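Local coordinates for acyl-[acyl-carrier-protein]--UDP-N-acetylglucosamine O-acyltransferase (Helicobacter pylori, PDB 1J2Z), which transfers a (3R)-hydroxyacyl chain from acyl carrier protein to UDP-N-acetylglucosamine, the first step of lipid A biosynthesis, at residues E142-H156 against V159-L173. Numbering follows the deposited sequence.
Sequences EIGDYVNIGGLTAIH and VRIAKGCMIAGKSAL. With SOG (octyl 1-thio-beta-D-glucopyranoside), chain B.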
loop_
_atom_site.group_PDB
_atom_site.type_symbol
_atom_site.label_atom_id
_atom_site.label_comp_id
_atom_site.label_asym_id
_atom_site.label_seq_id
_atom_site.Cartn_x
_atom_site.Cartn_y
_atom_site.Cartn_z
ATOM N N GLU A 142 -19.069 7.888 2.960
ATOM C CA GLU A 142 -19.386 8.905 3.953
ATOM C C GLU A 142 -18.830 8.474 5.302
ATOM O O GLU A 142 -19.128 7.388 5.790
ATOM C CB GLU A 142 -20.901 9.103 4.055
ATOM C CG GLU A 142 -21.526 9.784 2.846
ATOM C CD GLU A 142 -23.049 9.755 2.879
ATOM O OE1 GLU A 142 -23.618 9.656 3.984
ATOM O OE2 GLU A 142 -23.672 9.841 1.801
ATOM N N ILE A 143 -18.019 9.336 5.898
ATOM C CA ILE A 143 -17.401 9.055 7.189
ATOM C C ILE A 143 -17.755 10.169 8.174
ATOM O O ILE A 143 -17.491 11.340 7.910
ATOM C CB ILE A 143 -15.866 8.954 7.030
ATOM C CG1 ILE A 143 -15.530 7.752 6.140
ATOM C CG2 ILE A 143 -15.192 8.833 8.393
ATOM C CD1 ILE A 143 -14.059 7.596 5.829
ATOM N N GLY A 144 -18.349 9.794 9.304
ATOM C CA GLY A 144 -18.745 10.775 10.303
ATOM C C GLY A 144 -17.594 11.312 11.130
ATOM O O GLY A 144 -16.431 11.017 10.851
ATOM N N ASP A 145 -17.909 12.113 12.144
ATOM C CA ASP A 145 -16.871 12.680 13.000
ATOM C C ASP A 145 -16.310 11.630 13.951
ATOM O O ASP A 145 -16.959 10.622 14.240
ATOM C CB ASP A 145 -17.416 13.853 13.824
ATOM C CG ASP A 145 -17.937 14.986 12.962
ATOM O OD1 ASP A 145 -17.452 15.154 11.822
ATOM O OD2 ASP A 145 -18.829 15.722 13.436
ATOM N N TYR A 146 -15.097 11.874 14.431
ATOM C CA TYR A 146 -14.432 10.977 15.373
ATOM C C TYR A 146 -14.346 9.520 14.935
ATOM O O TYR A 146 -14.614 8.610 15.721
ATOM C CB TYR A 146 -15.115 11.047 16.744
ATOM C CG TYR A 146 -15.173 12.440 17.318
ATOM C CD1 TYR A 146 -16.250 13.280 17.046
ATOM C CD2 TYR A 146 -14.129 12.936 18.099
ATOM C CE1 TYR A 146 -16.288 14.584 17.536
ATOM C CE2 TYR A 146 -14.158 14.239 18.593
ATOM C CZ TYR A 146 -15.241 15.056 18.305
ATOM O OH TYR A 146 -15.274 16.347 18.781
ATOM N N VAL A 147 -13.971 9.298 13.682
ATOM C CA VAL A 147 -13.825 7.940 13.183
ATOM C C VAL A 147 -12.348 7.617 13.005
ATOM O O VAL A 147 -11.576 8.431 12.481
ATOM C CB VAL A 147 -14.547 7.753 11.829
ATOM C CG1 VAL A 147 -14.197 6.388 11.223
ATOM C CG2 VAL A 147 -16.051 7.860 12.029
ATOM N N ASN A 148 -11.952 6.437 13.470
ATOM C CA ASN A 148 -10.575 5.984 13.325
ATOM C C ASN A 148 -10.576 4.750 12.440
ATOM O O ASN A 148 -11.346 3.821 12.670
ATOM C CB ASN A 148 -9.956 5.631 14.681
ATOM C CG ASN A 148 -9.587 6.857 15.493
ATOM O OD1 ASN A 148 -8.825 6.772 16.451
ATOM N ND2 ASN A 148 -10.133 8.003 15.115
ATOM N N ILE A 149 -9.734 4.752 11.414
ATOM C CA ILE A 149 -9.647 3.611 10.520
ATOM C C ILE A 149 -8.198 3.135 10.505
ATOM O O ILE A 149 -7.293 3.886 10.135
ATOM C CB ILE A 149 -10.083 3.975 9.085
ATOM C CG1 ILE A 149 -11.477 4.613 9.108
ATOM C CG2 ILE A 149 -10.088 2.718 8.216
ATOM C CD1 ILE A 149 -12.008 5.001 7.739
ATOM N N GLY A 150 -7.993 1.887 10.918
ATOM C CA GLY A 150 -6.660 1.310 10.968
ATOM C C GLY A 150 -5.983 1.129 9.623
ATOM O O GLY A 150 -6.639 1.009 8.588
ATOM N N GLY A 151 -4.655 1.079 9.653
ATOM C CA GLY A 151 -3.877 0.942 8.438
ATOM C C GLY A 151 -4.214 -0.202 7.501
ATOM O O GLY A 151 -4.632 -1.282 7.922
ATOM N N LEU A 152 -4.029 0.062 6.211
ATOM C CA LEU A 152 -4.255 -0.920 5.157
ATOM C C LEU A 152 -5.691 -1.433 5.052
ATOM O O LEU A 152 -5.923 -2.541 4.569
ATOM C CB LEU A 152 -3.292 -2.103 5.341
ATOM C CG LEU A 152 -1.817 -1.721 5.541
ATOM C CD1 LEU A 152 -0.974 -2.974 5.684
ATOM C CD2 LEU A 152 -1.331 -0.892 4.363
ATOM N N THR A 153 -6.648 -0.628 5.506
ATOM C CA THR A 153 -8.058 -1.008 5.427
ATOM C C THR A 153 -8.661 -0.466 4.137
ATOM O O THR A 153 -8.347 0.648 3.711
ATOM C CB THR A 153 -8.870 -0.448 6.623
ATOM O OG1 THR A 153 -8.547 -1.185 7.807
ATOM C CG2 THR A 153 -10.374 -0.551 6.362
ATOM N N ALA A 154 -9.516 -1.266 3.509
ATOM C CA ALA A 154 -10.177 -0.858 2.278
ATOM C C ALA A 154 -11.670 -0.735 2.549
ATOM O O ALA A 154 -12.274 -1.638 3.120
ATOM C CB ALA A 154 -9.932 -1.889 1.178
ATOM N N ILE A 155 -12.250 0.394 2.153
ATOM C CA ILE A 155 -13.680 0.635 2.333
ATOM C C ILE A 155 -14.271 0.661 0.930
ATOM O O ILE A 155 -13.799 1.407 0.071
ATOM C CB ILE A 155 -13.957 1.999 3.008
ATOM C CG1 ILE A 155 -13.116 2.146 4.282
ATOM C CG2 ILE A 155 -15.446 2.119 3.337
ATOM C CD1 ILE A 155 -13.423 1.139 5.361
ATOM N N HIS A 156 -15.293 -0.156 0.700
ATOM C CA HIS A 156 -15.919 -0.237 -0.617
ATOM C C HIS A 156 -16.875 0.918 -0.902
ATOM O O HIS A 156 -17.304 1.621 0.008
ATOM C CB HIS A 156 -16.648 -1.574 -0.771
ATOM C CG HIS A 156 -15.767 -2.768 -0.570
ATOM N ND1 HIS A 156 -14.448 -2.796 -0.969
ATOM C CD2 HIS A 156 -16.023 -3.986 -0.033
ATOM C CE1 HIS A 156 -13.928 -3.977 -0.685
ATOM N NE2 HIS A 156 -14.863 -4.718 -0.118
ATOM N N VAL A 159 -20.169 2.935 1.037
ATOM C CA VAL A 159 -20.240 2.558 2.442
ATOM C C VAL A 159 -20.337 3.815 3.299
ATOM O O VAL A 159 -19.757 4.851 2.965
ATOM C CB VAL A 159 -19.002 1.747 2.880
ATOM C CG1 VAL A 159 -18.911 1.704 4.407
ATOM C CG2 VAL A 159 -19.098 0.332 2.330
ATOM N N ARG A 160 -21.080 3.730 4.396
ATOM C CA ARG A 160 -21.219 4.869 5.293
ATOM C C ARG A 160 -20.812 4.467 6.701
ATOM O O ARG A 160 -21.285 3.463 7.225
ATOM C CB ARG A 160 -22.662 5.376 5.308
ATOM C CG ARG A 160 -23.196 5.857 3.959
ATOM C CD ARG A 160 -24.640 6.321 4.112
ATOM N NE ARG A 160 -25.420 5.322 4.833
ATOM C CZ ARG A 160 -26.390 5.606 5.696
ATOM N NH1 ARG A 160 -26.707 6.869 5.951
ATOM N NH2 ARG A 160 -27.028 4.625 6.318
ATOM N N ILE A 161 -19.919 5.241 7.305
ATOM C CA ILE A 161 -19.470 4.969 8.665
ATOM C C ILE A 161 -19.929 6.147 9.512
ATOM O O ILE A 161 -19.544 7.292 9.259
ATOM C CB ILE A 161 -17.937 4.844 8.732
ATOM C CG1 ILE A 161 -17.478 3.713 7.812
ATOM C CG2 ILE A 161 -17.492 4.572 10.168
ATOM C CD1 ILE A 161 -15.979 3.697 7.574
ATOM N N ALA A 162 -20.761 5.866 10.509
ATOM C CA ALA A 162 -21.293 6.914 11.368
ATOM C C ALA A 162 -20.280 7.425 12.379
ATOM O O ALA A 162 -19.160 6.919 12.476
ATOM C CB ALA A 162 -22.551 6.411 12.085
ATOM N N LYS A 163 -20.696 8.438 13.129
ATOM C CA LYS A 163 -19.872 9.074 14.149
ATOM C C LYS A 163 -19.319 8.127 15.210
ATOM O O LYS A 163 -19.961 7.151 15.585
ATOM C CB LYS A 163 -20.689 10.172 14.838
ATOM C CG LYS A 163 -20.005 10.835 16.025
ATOM C CD LYS A 163 -20.980 11.780 16.733
ATOM C CE LYS A 163 -20.302 12.569 17.840
ATOM N NZ LYS A 163 -21.275 13.458 18.544
ATOM N N GLY A 164 -18.115 8.436 15.677
ATOM C CA GLY A 164 -17.471 7.665 16.725
ATOM C C GLY A 164 -17.120 6.211 16.490
ATOM O O GLY A 164 -16.959 5.462 17.453
ATOM N N CYS A 165 -16.980 5.800 15.235
ATOM C CA CYS A 165 -16.642 4.412 14.946
ATOM C C CYS A 165 -15.150 4.144 14.863
ATOM O O CYS A 165 -14.348 5.035 14.579
ATOM C CB CYS A 165 -17.292 3.960 13.639
ATOM S SG CYS A 165 -19.071 3.726 13.738
ATOM N N MET A 166 -14.784 2.897 15.122
ATOM C CA MET A 166 -13.393 2.486 15.041
ATOM C C MET A 166 -13.318 1.273 14.132
ATOM O O MET A 166 -14.033 0.295 14.339
ATOM C CB MET A 166 -12.845 2.128 16.423
ATOM C CG MET A 166 -11.362 1.779 16.415
ATOM S SD MET A 166 -10.702 1.516 18.073
ATOM C CE MET A 166 -10.443 3.220 18.603
ATOM N N ILE A 167 -12.460 1.339 13.122
ATOM C CA ILE A 167 -12.297 0.230 12.196
ATOM C C ILE A 167 -10.869 -0.290 12.296
ATOM O O ILE A 167 -9.912 0.450 12.058
ATOM C CB ILE A 167 -12.567 0.673 10.749
ATOM C CG1 ILE A 167 -13.902 1.405 10.679
ATOM C CG2 ILE A 167 -12.597 -0.541 9.824
ATOM C CD1 ILE A 167 -14.246 1.870 9.303
ATOM N N ALA A 168 -10.730 -1.561 12.654
ATOM C CA ALA A 168 -9.416 -2.182 12.794
ATOM C C ALA A 168 -8.651 -2.206 11.475
ATOM O O ALA A 168 -9.245 -2.197 10.402
ATOM C CB ALA A 168 -9.567 -3.602 13.332
ATOM N N GLY A 169 -7.327 -2.246 11.564
ATOM C CA GLY A 169 -6.511 -2.279 10.366
ATOM C C GLY A 169 -6.718 -3.544 9.552
ATOM O O GLY A 169 -7.245 -4.535 10.053
ATOM N N LYS A 170 -6.302 -3.501 8.289
ATOM C CA LYS A 170 -6.429 -4.637 7.378
ATOM C C LYS A 170 -7.848 -5.168 7.194
ATOM O O LYS A 170 -8.039 -6.337 6.868
ATOM C CB LYS A 170 -5.510 -5.780 7.821
ATOM C CG LYS A 170 -4.070 -5.620 7.362
ATOM C CD LYS A 170 -3.238 -6.832 7.731
ATOM C CE LYS A 170 -1.907 -6.831 6.996
ATOM N NZ LYS A 170 -2.091 -7.001 5.526
ATOM N N SER A 171 -8.847 -4.317 7.392
ATOM C CA SER A 171 -10.224 -4.754 7.213
ATOM C C SER A 171 -10.693 -4.410 5.806
ATOM O O SER A 171 -10.078 -3.599 5.110
ATOM C CB SER A 171 -11.148 -4.061 8.218
ATOM O OG SER A 171 -10.743 -4.303 9.549
ATOM N N ALA A 172 -11.784 -5.045 5.393
ATOM C CA ALA A 172 -12.394 -4.799 4.096
ATOM C C ALA A 172 -13.864 -4.605 4.450
ATOM O O ALA A 172 -14.561 -5.568 4.764
ATOM C CB ALA A 172 -12.213 -6.008 3.178
ATOM N N LEU A 173 -14.324 -3.358 4.423
ATOM C CA LEU A 173 -15.703 -3.047 4.792
ATOM C C LEU A 173 -16.617 -2.824 3.593
ATOM O O LEU A 173 -16.360 -1.960 2.748
ATOM C CB LEU A 173 -15.723 -1.815 5.705
ATOM C CG LEU A 173 -17.049 -1.396 6.348
ATOM C CD1 LEU A 173 -17.584 -2.521 7.247
ATOM C CD2 LEU A 173 -16.823 -0.127 7.169
HETATM C C1 SOG B . -13.517 2.958 -7.388
HETATM C C2 SOG B . -13.640 4.369 -8.014
HETATM C C3 SOG B . -12.239 4.909 -8.338
HETATM C C4 SOG B . -11.441 4.969 -7.031
HETATM C C5 SOG B . -11.344 3.543 -6.431
HETATM C C6 SOG B . -10.577 3.561 -5.117
HETATM C "C1'" SOG B . -14.931 1.025 -7.221
HETATM C "C2'" SOG B . -15.326 0.437 -5.881
HETATM C "C3'" SOG B . -16.173 -0.810 -6.058
HETATM C "C4'" SOG B . -16.577 -1.403 -4.716
HETATM C "C5'" SOG B . -17.427 -2.653 -4.901
HETATM C "C6'" SOG B . -17.711 -3.317 -3.570
HETATM C "C7'" SOG B . -18.553 -4.560 -3.738
HETATM C "C8'" SOG B . -18.818 -5.201 -2.396
HETATM S S1 SOG B . -14.817 2.444 -7.059
HETATM O O2 SOG B . -14.422 4.311 -9.200
HETATM O O3 SOG B . -12.339 6.202 -8.900
HETATM O O4 SOG B . -10.142 5.476 -7.284
HETATM O O5 SOG B . -12.687 3.033 -6.194
HETATM O O6 SOG B . -9.186 3.488 -5.367
HETATM O O HOH W 1 -26.437 9.243 4.148
#
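Ile149, Ile155, Ile161 and Ile167 meet inside two successive coils of a left-handed parallel beta-helix, and show how such a fold fills its triangular core by laying like residues on like. Ile149 CG1 rests on Ile167 CD1 at 3.9 Å, the two side chains lying side by side and pointing the same way. Ile155 is bent at chi2 (-63°), which brings its CD1 over Leu173 CB at 3.8 Å and within 4.1 Å of Ile167 CD1. Its other branch, CG2, packs at about a right angle against Val159 CB. At one corner of the triangle, Val147 sets CG1 against Ile161 CG2.

Around this centre each of the three sides contributes one parallel pair of strands: 142-143 with 160-161, 148-149 with 166-167, and 154-155 with 172-173. Backbone N-H...O bonds join them, and CA-H groups share several of the carbonyls. The corner at Thr153 is more polar: with chi1 -73° OG1 lies beside its own backbone N, where it accepts Ser171 N at 3.2 Å and sits 2.9 Å from Ala168 O. Ser171 OG donates to that same carbonyl.

On the outer surface, Glu142 and Arg160 lie side by side, Glu142 extended and Arg160 bent near its end, carboxylate and guanidinium planes 86° apart. Glu142 OE1 stays 4.6 Å from Arg160 NH1, and a water bridges the two. His156, part of the pocket of the bound octyl thioglucoside, packs CB against C6' of its octyl chain at 3.5 Å.

Lys170 NZ hydrogen-bonds to Leu152 O of a neighbouring subunit, tying these coils into the trimer. Tyr146 stacks on His128 of the preceding coil and touches helix 195-201, Met166 and Leu173 touch strand 181-184, and Arg160, salt-bridged to Asp176 through NE, hydrogen-bonds through NH2 to Phe247 O and makes a cation-pi contact with its ring, on helix 239-250.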